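Local coordinates for protein choloylglycine hydrolase (PDB 2BJF) that hydrolyses the amide bond of glycine- and taurine-conjugated bile salts, releasing free bile acids and the amino acid, and also acts as a bile acid transferase, at residues Thr141-Ile146 against Val155-Lys160. Residues are numbered along the deposited sequence; the frame is centred on the assembly and turned at random.
Sequences TLHWMI and VVEQTK. With DXC ((3alpha,5beta,12alpha)-3,12-dihydroxycholan-24-oic acid), chain B.
His143 and Glu157 run side by side from neighbouring antiparallel strands and meet through a hydrogen bond from His143 ND1 to Glu157 OE2, 2.7 Å long. The oxygen lies almost in the imidazole plane but is approached on its anti side, with ring and carboxylate 24° apart. His143 has its CG between the backbone N and the carbonyl carbon (chi1 66°), which stands the ring beside the extended Glu157 chain, whose CG packs 3.6 Å from His143 CB. Two-ended groups suit this buried place: His143 NE2 binds Thr174 O and Glu157 OE1 takes Phe179 N, so both are fixed in rotation, while Phe83 stacks on the imidazole.

The tight part is the hydrogen-bonded pair Trp144 and Val156. Its bonds are nearly straight, Val156 N to Trp144 O at 2.8 Å and Trp144 N to Val156 O at 3.1 Å. On the sheet face of these two residues, Ile146 CD1 reaches Val156 CG2 at 3.8 Å; beta-branched residues suit an extended backbone, and Val116, Val119 and Leu123 of helix 116-123 add to this apolar layer. The Trp144 indole turns one face to Leu142 CB, offset toward the rim.

Toward Leu142 and Gln158 the strands splay, and a water replaces the direct backbone bond, donating to Leu142 O at 2.7 Å and accepting from Gln158 N. Beyond it Thr159 and Lys160 diverge toward solvent. Leu142, by contrast, sends its branched apolar end away from the partner strand to the bound deoxycholate, its CD1 3.7 Å from DXC C16. This is a beta hairpin of strands 142-147 and 153-158 within an antiparallel sheet of the Ntn-hydrolase fold, with one strand contributing to the bile-acid pocket.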
loop_
_atom_site.group_PDB
_atom_site.type_symbol
_atom_site.label_atom_id
_atom_site.label_comp_id
_atom_site.label_asym_id
_atom_site.label_seq_id
_atom_site.Cartn_x
_atom_site.Cartn_y
_atom_site.Cartn_z
ATOM N N THR A 141 10.213 -18.325 -21.861
ATOM C CA THR A 141 10.812 -18.404 -20.531
ATOM C C THR A 141 9.772 -18.945 -19.555
ATOM O O THR A 141 8.713 -18.342 -19.371
ATOM C CB THR A 141 11.314 -17.028 -20.062
ATOM O OG1 THR A 141 10.254 -16.070 -20.176
ATOM C CG2 THR A 141 12.496 -16.571 -20.906
ATOM N N LEU A 142 10.074 -20.088 -18.943
ATOM C CA LEU A 142 9.081 -20.824 -18.162
ATOM C C LEU A 142 9.594 -21.379 -16.841
ATOM O O LEU A 142 10.776 -21.698 -16.696
ATOM C CB LEU A 142 8.524 -21.994 -18.982
ATOM C CG LEU A 142 7.749 -21.736 -20.275
ATOM C CD1 LEU A 142 7.725 -23.002 -21.111
ATOM C CD2 LEU A 142 6.337 -21.233 -19.997
ATOM N N HIS A 143 8.678 -21.474 -15.881
ATOM C CA HIS A 143 8.831 -22.356 -14.729
ATOM C C HIS A 143 7.546 -23.172 -14.565
ATOM O O HIS A 143 6.506 -22.821 -15.135
ATOM C CB HIS A 143 9.243 -21.592 -13.457
ATOM C CG HIS A 143 8.218 -20.629 -12.937
ATOM N ND1 HIS A 143 8.276 -20.116 -11.658
ATOM C CD2 HIS A 143 7.119 -20.082 -13.510
ATOM C CE1 HIS A 143 7.260 -19.294 -11.468
ATOM N NE2 HIS A 143 6.541 -19.258 -12.575
ATOM N N TRP A 144 7.620 -24.266 -13.815
ATOM C CA TRP A 144 6.522 -25.227 -13.781
ATOM C C TRP A 144 6.035 -25.539 -12.374
ATOM O O TRP A 144 6.827 -25.606 -11.435
ATOM C CB TRP A 144 6.927 -26.530 -14.481
ATOM C CG TRP A 144 7.249 -26.368 -15.939
ATOM C CD1 TRP A 144 6.406 -26.574 -16.993
ATOM C CD2 TRP A 144 8.505 -25.968 -16.502
ATOM N NE1 TRP A 144 7.058 -26.327 -18.179
ATOM C CE2 TRP A 144 8.347 -25.953 -17.907
ATOM C CE3 TRP A 144 9.750 -25.625 -15.957
ATOM C CZ2 TRP A 144 9.388 -25.606 -18.776
ATOM C CZ3 TRP A 144 10.782 -25.273 -16.821
ATOM C CH2 TRP A 144 10.595 -25.269 -18.215
ATOM N N MET A 145 4.725 -25.725 -12.247
ATOM C CA MET A 145 4.132 -26.272 -11.033
ATOM C C MET A 145 3.596 -27.668 -11.337
ATOM O O MET A 145 2.939 -27.881 -12.359
ATOM C CB MET A 145 3.017 -25.367 -10.507
ATOM C CG MET A 145 2.440 -25.810 -9.170
ATOM S SD MET A 145 1.330 -24.582 -8.458
ATOM C CE MET A 145 0.623 -25.511 -7.101
ATOM N N ILE A 146 3.899 -28.612 -10.450
ATOM C CA ILE A 146 3.490 -30.007 -10.607
ATOM C C ILE A 146 2.751 -30.438 -9.342
ATOM O O ILE A 146 3.206 -30.166 -8.230
ATOM C CB ILE A 146 4.710 -30.932 -10.877
ATOM C CG1 ILE A 146 5.469 -30.475 -12.128
ATOM C CG2 ILE A 146 4.268 -32.387 -11.033
ATOM C CD1 ILE A 146 6.853 -31.085 -12.288
ATOM N N VAL A 155 7.537 -26.993 -7.295
ATOM C CA VAL A 155 7.837 -25.932 -8.252
ATOM C C VAL A 155 9.215 -26.191 -8.852
ATOM O O VAL A 155 10.180 -26.442 -8.125
ATOM C CB VAL A 155 7.782 -24.530 -7.590
ATOM C CG1 VAL A 155 8.276 -23.445 -8.546
ATOM C CG2 VAL A 155 6.363 -24.219 -7.121
ATOM N N VAL A 156 9.291 -26.141 -10.180
ATOM C CA VAL A 156 10.531 -26.417 -10.904
ATOM C C VAL A 156 11.042 -25.150 -11.581
ATOM O O VAL A 156 10.370 -24.583 -12.444
ATOM C CB VAL A 156 10.332 -27.530 -11.962
ATOM C CG1 VAL A 156 11.644 -27.842 -12.670
ATOM C CG2 VAL A 156 9.760 -28.787 -11.318
ATOM N N GLU A 157 12.233 -24.709 -11.180
ATOM C CA GLU A 157 12.838 -23.497 -11.729
ATOM C C GLU A 157 14.311 -23.729 -12.029
ATOM O O GLU A 157 15.078 -24.087 -11.138
ATOM C CB GLU A 157 12.680 -22.321 -10.754
ATOM C CG GLU A 157 11.230 -21.931 -10.489
ATOM C CD GLU A 157 11.061 -20.778 -9.513
ATOM O OE1 GLU A 157 11.997 -20.479 -8.738
ATOM O OE2 GLU A 157 9.967 -20.177 -9.519
ATOM N N GLN A 158 14.704 -23.540 -13.286
ATOM C CA GLN A 158 16.117 -23.624 -13.635
ATOM C C GLN A 158 16.745 -22.242 -13.705
ATOM O O GLN A 158 16.316 -21.386 -14.483
ATOM C CB GLN A 158 16.351 -24.392 -14.938
ATOM C CG GLN A 158 17.833 -24.680 -15.188
ATOM C CD GLN A 158 18.073 -25.773 -16.205
ATOM O OE1 GLN A 158 17.612 -26.903 -16.044
ATOM N NE2 GLN A 158 18.822 -25.447 -17.255
ATOM N N THR A 159 17.761 -22.041 -12.873
ATOM C CA THR A 159 18.512 -20.792 -12.830
ATOM C C THR A 159 19.929 -21.033 -13.356
ATOM O O THR A 159 20.259 -22.145 -13.778
ATOM C CB THR A 159 18.575 -20.227 -11.393
ATOM O OG1 THR A 159 19.228 -21.171 -10.534
ATOM C CG2 THR A 159 17.174 -19.939 -10.862
ATOM N N LYS A 160 20.759 -19.991 -13.328
ATOM C CA LYS A 160 22.160 -20.094 -13.751
ATOM C C LYS A 160 22.984 -20.993 -12.825
ATOM O O LYS A 160 24.053 -21.478 -13.204
ATOM C CB LYS A 160 22.799 -18.703 -13.872
ATOM C CG LYS A 160 22.792 -17.875 -12.589
ATOM C CD LYS A 160 23.359 -16.483 -12.824
ATOM C CE LYS A 160 23.237 -15.623 -11.577
ATOM N NZ LYS A 160 23.645 -14.212 -11.829
HETATM C C1 DXC B . 7.416 -19.584 -29.958
HETATM C C2 DXC B . 7.875 -20.766 -29.103
HETATM C C3 DXC B . 7.117 -22.070 -29.408
HETATM C C4 DXC B . 5.585 -21.922 -29.391
HETATM C C5 DXC B . 5.178 -20.717 -30.240
HETATM C C6 DXC B . 5.902 -19.419 -29.875
HETATM C C7 DXC B . 7.621 -23.179 -28.472
HETATM C C8 DXC B . 7.088 -23.074 -27.042
HETATM C C9 DXC B . 5.580 -22.833 -26.952
HETATM C C10 DXC B . 5.097 -21.740 -27.930
HETATM C C11 DXC B . 5.182 -22.373 -25.546
HETATM C C12 DXC B . 3.681 -22.156 -25.342
HETATM C C13 DXC B . 3.167 -21.114 -26.348
HETATM C C14 DXC B . 3.585 -21.468 -27.784
HETATM C C15 DXC B . 5.668 -23.165 -24.331
HETATM C C16 DXC B . 4.735 -22.684 -23.213
HETATM C C17 DXC B . 3.709 -21.738 -23.863
HETATM C C18 DXC B . 4.935 -23.154 -30.021
HETATM C C19 DXC B . 2.400 -21.641 -23.049
HETATM O O1 DXC B . 3.626 -19.794 -26.016
HETATM O O2 DXC B . 8.049 -18.387 -29.490
HETATM C C20 DXC B . 2.884 -23.461 -25.528
HETATM C C21 DXC B . 2.639 -21.007 -21.672
HETATM C C22 DXC B . 3.197 -19.583 -21.758
HETATM C C23 DXC B . 2.913 -18.772 -20.513
HETATM O O3 DXC B . 2.151 -19.229 -19.635
HETATM O O4 DXC B . 3.463 -17.654 -20.414
HETATM C C24 DXC B . 1.256 -20.908 -23.755
HETATM O O HOH W 1 12.769 -22.826 -15.178
#